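Beta-agarase (Persicobacter, PDB 6AII) probably hydrolyses the beta-1,4 linkages of agarose to release neoagarobiose, as a calcium-binding glycoside hydrolase of family GH16. Local coordinates at residues K39-T42 with W48-F51; N54-D57 with Q63-H66; N68-V71 with M76-V79. All blocks are in the same frame, centred on the assembly; numbering follows the deposited sequence.

All three contacts lie on the same side of the protein's centre and follow one another along the chain. Contacts 1 and 2 belong to the mixed sheet, where loops fold back on the short strands 48-49 and 62-64; they meet where Phe-51 and His-66 stack. Contact 1 is partly buried and relies on an asparagine amide serving backbone groups, with a charged pair outside. Contact 2 lies at the surface and combines a salt bridge, spanned also by a water, with two tryptophans. Contact 3 is buried and belongs to the other sheet: a regular hairpin with apolar side chains on one face and a serine-asparagine pair on the other.

Contact 1: residues K39-T42 with W48-F51; sequences KEET and WKNF
The backbone of Asn-50 donates to that of Thr-42 (Asn-50 N to Thr-42 O, 3.1 Å), fastening the residue after strand 48-49 to the irregular chain leading into strand 43-44, and Lys-49 CA adds a CA-H...O contact to the same oxygen. From there the side chain of Asn-50 takes over the work of a backbone. Its CG stands between the backbone N and the carbonyl carbon (chi1 63°), a rotation that brings the flat carboxamide up against residues 40-42. Asn-50 OD1 accepts from Thr-42 N at 2.9 Å, the donor lying above the carbonyl plane and not on a lone pair. Asn-50 ND2 gives a straighter bond to Glu-40 O at 3.0 Å, with an angle of 172° at the hydrogen and the oxygen in the amide plane. An amide suits this place because it offers an acceptor and a donor at once, and the two bonds together settle which way round it lies. A less comfortable neighbour is Thr-42 O, an acceptor 3.2 Å from Asn-50 OD1. Glu-40 O is gripped twice: Thr-42 OG1 donates to it at 2.9 Å from the opposite face of its plane to ND2. Farther out, the extended chains of Glu-41 and Lys-49 cross at an angle. Glu-41 OE1 rests 3.1 Å from Lys-49 CE, while its salt bridge to Lys-49 NZ is long at 3.7 Å; the ammonium's hydrogen bond goes to Trp-52 O. His-66 packs against both Glu-41 and Asn-50. Strand 48-49 lies between strands 43-44 and 97-110, antiparallel to each, with Lys-49 bonded through its backbone to Val-109, and the contact thus prolongs the small hairpin 43-49 beyond its paired strands at the edge of the mixed sheet.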
# COMPACT_ATOMS: atom_id res chain seq x y z
N LYS A 39 -8.31 1.63 22.36
CA LYS A 39 -9.58 2.01 21.74
C LYS A 39 -9.69 3.48 21.39
O LYS A 39 -10.64 3.86 20.59
CB LYS A 39 -10.74 1.66 22.68
CG LYS A 39 -10.92 0.20 22.94
CD LYS A 39 -12.10 -0.13 23.86
CE LYS A 39 -12.14 -1.62 24.14
NZ LYS A 39 -13.31 -1.98 24.97
N GLU A 40 -8.76 4.31 21.84
CA GLU A 40 -8.84 5.71 21.60
C GLU A 40 -7.86 6.15 20.52
O GLU A 40 -6.78 5.55 20.37
CB GLU A 40 -8.49 6.50 22.85
CG GLU A 40 -9.38 6.20 24.07
CD GLU A 40 -10.84 6.61 23.95
OE1 GLU A 40 -11.13 7.57 23.20
OE2 GLU A 40 -11.70 5.95 24.59
N GLU A 41 -8.24 7.19 19.80
CA GLU A 41 -7.43 7.77 18.78
C GLU A 41 -6.08 8.19 19.38
O GLU A 41 -6.03 8.92 20.36
CB GLU A 41 -8.09 8.97 18.13
CG GLU A 41 -7.12 9.73 17.23
CD GLU A 41 -7.71 10.96 16.56
OE1 GLU A 41 -8.70 10.78 15.84
OE2 GLU A 41 -7.16 12.09 16.74
N THR A 42 -4.99 7.80 18.75
CA THR A 42 -3.67 8.03 19.30
C THR A 42 -2.71 8.16 18.13
O THR A 42 -2.84 7.36 17.20
CB THR A 42 -3.21 6.83 20.15
OG1 THR A 42 -4.18 6.47 21.14
CG2 THR A 42 -1.89 7.09 20.82
N TRP A 48 2.11 7.92 13.92
CA TRP A 48 1.22 6.99 13.19
C TRP A 48 -0.16 7.00 13.87
O TRP A 48 -0.32 6.40 14.95
CB TRP A 48 1.80 5.55 13.18
CG TRP A 48 3.26 5.50 12.88
CD1 TRP A 48 4.26 5.20 13.75
CD2 TRP A 48 3.89 5.83 11.63
NE1 TRP A 48 5.48 5.31 13.14
CE2 TRP A 48 5.29 5.68 11.83
CE3 TRP A 48 3.43 6.19 10.35
CZ2 TRP A 48 6.22 5.89 10.82
CZ3 TRP A 48 4.37 6.43 9.37
CH2 TRP A 48 5.74 6.27 9.60
N LYS A 49 -1.16 7.58 13.19
CA LYS A 49 -2.48 7.58 13.75
C LYS A 49 -3.07 6.18 13.64
O LYS A 49 -2.99 5.60 12.57
CB LYS A 49 -3.44 8.51 13.01
CG LYS A 49 -4.79 8.79 13.69
CD LYS A 49 -5.69 9.56 12.77
CE LYS A 49 -6.91 10.23 13.35
NZ LYS A 49 -7.83 10.61 12.23
N ASN A 50 -3.65 5.68 14.73
CA ASN A 50 -4.30 4.36 14.77
C ASN A 50 -5.70 4.34 14.15
O ASN A 50 -6.52 3.56 14.59
CB ASN A 50 -4.32 3.76 16.15
CG ASN A 50 -5.10 4.55 17.19
OD1 ASN A 50 -5.53 5.66 16.89
ND2 ASN A 50 -5.28 3.95 18.37
N PHE A 51 -5.92 5.12 13.13
CA PHE A 51 -7.15 5.07 12.42
C PHE A 51 -6.99 5.69 11.04
O PHE A 51 -5.97 6.30 10.71
CB PHE A 51 -8.23 5.83 13.21
CG PHE A 51 -9.62 5.31 12.93
CD1 PHE A 51 -10.02 4.07 13.41
CD2 PHE A 51 -10.51 6.04 12.16
CE1 PHE A 51 -11.28 3.56 13.11
CE2 PHE A 51 -11.77 5.52 11.84
CZ PHE A 51 -12.17 4.32 12.38

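Contact 2: residues N54-D57 with Q63-H66; sequences NSWD and QWRH
Asp-57 OD2 is held by two donors, Arg-65 NH1 at 2.9 Å and a water at 2.8 Å. The guanidinium N-H arrives on the anti lone pair of OD2, the one turned away from OD1, and the two flat groups are nearly coplanar. The Arg-65 chain bends at chi2 (-64°), which brings the guanidinium back alongside Asp-57. Arg-65 NH2 donates to the same water at 2.9 Å. Arg-65 NH1 also donates to Trp-64 O, 2.9 Å away, which helps to fix the rotation of the guanidinium, while Gln-63 CB lies over one of its faces. Asp-57 OD1 makes a second salt bridge with Lys-87, and the carboxylate, flanked by two positive charges, is likely to stay ionised. The backbone joins in through Trp-64 N, which donates to Asp-57 O at 2.8 Å. This bond lays the loop 54-57, begun by an Asx turn in which Asn-54 OD1 accepts from Trp-56 N, back on strand 62-64, which runs parallel to strand 97-110 in the mixed sheet of the GH16 jelly roll. Asp-57 O also sits over one face of the Trp-64 indole, toward its rim, and Trp-56 O lies at the edge of that ring. The two tryptophans form an offset edge-to-face pair with planes at 88°: the edge of Trp-64 points toward the face of Trp-56, and Trp-64 CZ3 comes within 3.7 Å of Trp-56 CE3. Broad indoles suit this junction, since Trp-56 can cover its partner from the surface while Trp-64 reaches inward to bond through NE1 with Ile-286 O.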
# COMPACT_ATOMS: atom_id res chain seq x y z
N ASN A 54 -10.44 10.17 8.96
CA ASN A 54 -11.71 10.69 9.53
C ASN A 54 -12.48 9.52 10.15
O ASN A 54 -11.90 8.42 10.33
CB ASN A 54 -12.46 11.53 8.49
CG ASN A 54 -12.86 10.72 7.28
OD1 ASN A 54 -13.40 9.61 7.43
ND2 ASN A 54 -12.56 11.23 6.09
N SER A 55 -13.78 9.70 10.51
CA SER A 55 -14.42 8.72 11.32
C SER A 55 -14.99 7.56 10.45
O SER A 55 -15.42 6.56 11.00
CB SER A 55 -15.52 9.34 12.16
OG SER A 55 -16.51 9.85 11.30
N TRP A 56 -14.95 7.67 9.12
CA TRP A 56 -15.40 6.56 8.25
C TRP A 56 -14.67 5.27 8.61
O TRP A 56 -13.45 5.32 8.73
CB TRP A 56 -15.09 6.89 6.80
CG TRP A 56 -15.63 5.89 5.83
CD1 TRP A 56 -16.90 5.43 5.73
CD2 TRP A 56 -14.87 5.25 4.82
NE1 TRP A 56 -16.99 4.55 4.68
CE2 TRP A 56 -15.77 4.44 4.08
CE3 TRP A 56 -13.54 5.31 4.43
CZ2 TRP A 56 -15.36 3.66 3.00
CZ3 TRP A 56 -13.14 4.56 3.34
CH2 TRP A 56 -14.03 3.75 2.65
N ASP A 57 -15.39 4.16 8.72
CA ASP A 57 -14.76 2.92 9.22
C ASP A 57 -14.50 1.92 8.08
O ASP A 57 -14.20 0.76 8.37
CB ASP A 57 -15.50 2.32 10.42
CG ASP A 57 -16.81 1.60 10.17
OD1 ASP A 57 -17.42 1.78 9.09
OD2 ASP A 57 -17.23 0.87 11.07
N GLN A 63 -14.69 -2.97 9.18
CA GLN A 63 -14.93 -2.09 10.29
C GLN A 63 -13.59 -1.74 10.95
O GLN A 63 -13.11 -2.48 11.79
CB GLN A 63 -15.82 -2.72 11.37
CG GLN A 63 -17.29 -2.76 10.94
CD GLN A 63 -18.22 -3.32 11.98
OE1 GLN A 63 -17.87 -4.17 12.80
NE2 GLN A 63 -19.47 -2.83 11.94
N TRP A 64 -13.01 -0.65 10.49
CA TRP A 64 -11.74 -0.17 11.09
C TRP A 64 -12.01 0.19 12.53
O TRP A 64 -13.06 0.83 12.80
CB TRP A 64 -11.16 1.01 10.35
CG TRP A 64 -10.59 0.68 9.01
CD1 TRP A 64 -9.93 -0.46 8.65
CD2 TRP A 64 -10.65 1.51 7.86
NE1 TRP A 64 -9.55 -0.37 7.34
CE2 TRP A 64 -9.99 0.81 6.82
CE3 TRP A 64 -11.15 2.78 7.59
CZ2 TRP A 64 -9.82 1.33 5.55
CZ3 TRP A 64 -11.01 3.28 6.31
CH2 TRP A 64 -10.35 2.58 5.32
N ARG A 65 -11.13 -0.25 13.42
CA ARG A 65 -11.28 0.02 14.84
C ARG A 65 -9.92 0.45 15.34
O ARG A 65 -8.93 -0.19 15.01
CB ARG A 65 -11.76 -1.22 15.58
CG ARG A 65 -13.20 -1.62 15.28
CD ARG A 65 -14.18 -0.56 15.75
NE ARG A 65 -15.58 -0.93 15.48
CZ ARG A 65 -16.31 -0.50 14.46
NH1 ARG A 65 -15.79 0.24 13.47
NH2 ARG A 65 -17.62 -0.81 14.45
N HIS A 66 -9.91 1.43 16.22
CA HIS A 66 -8.65 1.88 16.80
C HIS A 66 -7.91 0.70 17.46
O HIS A 66 -6.64 0.60 17.35
CB HIS A 66 -8.91 2.94 17.90
CG HIS A 66 -9.43 4.21 17.33
ND1 HIS A 66 -10.79 4.51 17.32
CD2 HIS A 66 -8.84 5.20 16.65
CE1 HIS A 66 -10.98 5.65 16.69
NE2 HIS A 66 -9.80 6.14 16.34
O HOH W 1 -19.30 1.02 12.89

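Contact 3: residues N68-V71 with M76-V79; sequences NVSV and MNIV
A tight beta hairpin, strands 69-72 and 75-79, pairs residues 68-71 with 76-79, and the turn linking its strands contains Gly-74, one of the calcium ligands. Ser-70 and Asn-77 form an antiparallel hydrogen-bonded pair: Asn-77 N donates to Ser-70 O at 2.7 Å, and Ser-70 N to Asn-77 O at 3.0 Å. Their side chains meet on the same face of the sheet, where Asn-77 ND2 donates to Ser-70 OG at 3.0 Å, the hydroxyl lying close to the amide plane. With Asn-77 CG beside the backbone N (chi1 -58°), the amide reaches across the strands, and ND2 also bonds to Ser-72 OG. A leucine in place of Asn-77 would probably leave both serine hydroxyls without this shared amide donor. Asn-68 grips Val-79 twice: Val-79 N donates to Asn-68 O at 2.8 Å, and Asn-68 ND2 returns a bond to Val-79 O at 2.9 Å, coming from above that carbonyl's plane. On the other face the side chains are apolar, as a sandwich interior requires. Val-71 CG2 lies 4.2 Å from Met-76 CE, and Met-76 CG also touches Val-69 CG1. This face looks onto strands 97-110 and 280-287 of the mixed sheet, Val-69 and Met-76 touching Val-108, while strand 75-79 pairs antiparallel with strand 312-325.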
# COMPACT_ATOMS: atom_id res chain seq x y z
N ASN A 68 -7.56 -2.29 16.72
CA ASN A 68 -7.05 -3.31 15.80
C ASN A 68 -5.68 -2.88 15.25
O ASN A 68 -5.20 -3.50 14.29
CB ASN A 68 -8.04 -3.60 14.67
CG ASN A 68 -9.11 -4.58 15.14
OD1 ASN A 68 -9.85 -4.28 16.10
ND2 ASN A 68 -9.21 -5.77 14.53
N VAL A 69 -5.04 -1.91 15.91
CA VAL A 69 -3.64 -1.55 15.61
C VAL A 69 -2.85 -1.65 16.92
O VAL A 69 -3.21 -1.07 17.93
CB VAL A 69 -3.52 -0.14 15.01
CG1 VAL A 69 -2.05 0.28 14.82
CG2 VAL A 69 -4.26 0.04 13.69
N SER A 70 -1.68 -2.29 16.86
CA SER A 70 -0.79 -2.32 18.06
C SER A 70 0.64 -2.38 17.54
O SER A 70 0.89 -2.46 16.35
CB SER A 70 -1.11 -3.50 18.93
OG SER A 70 -0.82 -4.71 18.26
N VAL A 71 1.57 -2.29 18.47
CA VAL A 71 2.99 -2.49 18.17
C VAL A 71 3.55 -3.42 19.21
O VAL A 71 3.42 -3.18 20.41
CB VAL A 71 3.80 -1.19 18.08
CG1 VAL A 71 5.23 -1.51 17.63
CG2 VAL A 71 3.20 -0.15 17.15
N MET A 76 4.72 -3.26 13.93
CA MET A 76 3.35 -2.77 14.02
C MET A 76 2.44 -3.91 13.55
O MET A 76 2.80 -4.62 12.56
CB MET A 76 3.13 -1.55 13.12
CG MET A 76 1.69 -1.13 13.05
SD MET A 76 1.57 0.52 12.23
CE MET A 76 2.00 1.61 13.48
N ASN A 77 1.34 -4.12 14.22
CA ASN A 77 0.37 -5.16 13.94
C ASN A 77 -0.92 -4.48 13.45
O ASN A 77 -1.46 -3.62 14.16
CB ASN A 77 0.01 -5.95 15.20
CG ASN A 77 1.22 -6.57 15.84
OD1 ASN A 77 1.82 -7.39 15.18
ND2 ASN A 77 1.50 -6.19 17.10
N ILE A 78 -1.39 -4.86 12.28
CA ILE A 78 -2.65 -4.37 11.72
C ILE A 78 -3.57 -5.59 11.64
O ILE A 78 -3.37 -6.48 10.80
CB ILE A 78 -2.44 -3.62 10.41
CG1 ILE A 78 -1.40 -2.50 10.56
CG2 ILE A 78 -3.77 -3.05 9.96
CD1 ILE A 78 -1.06 -1.79 9.28
N VAL A 79 -4.52 -5.66 12.58
CA VAL A 79 -5.20 -6.89 12.92
C VAL A 79 -6.58 -7.02 12.29
O VAL A 79 -7.31 -6.04 12.31
CB VAL A 79 -5.32 -7.05 14.44
CG1 VAL A 79 -6.11 -8.27 14.81
CG2 VAL A 79 -3.91 -7.02 15.05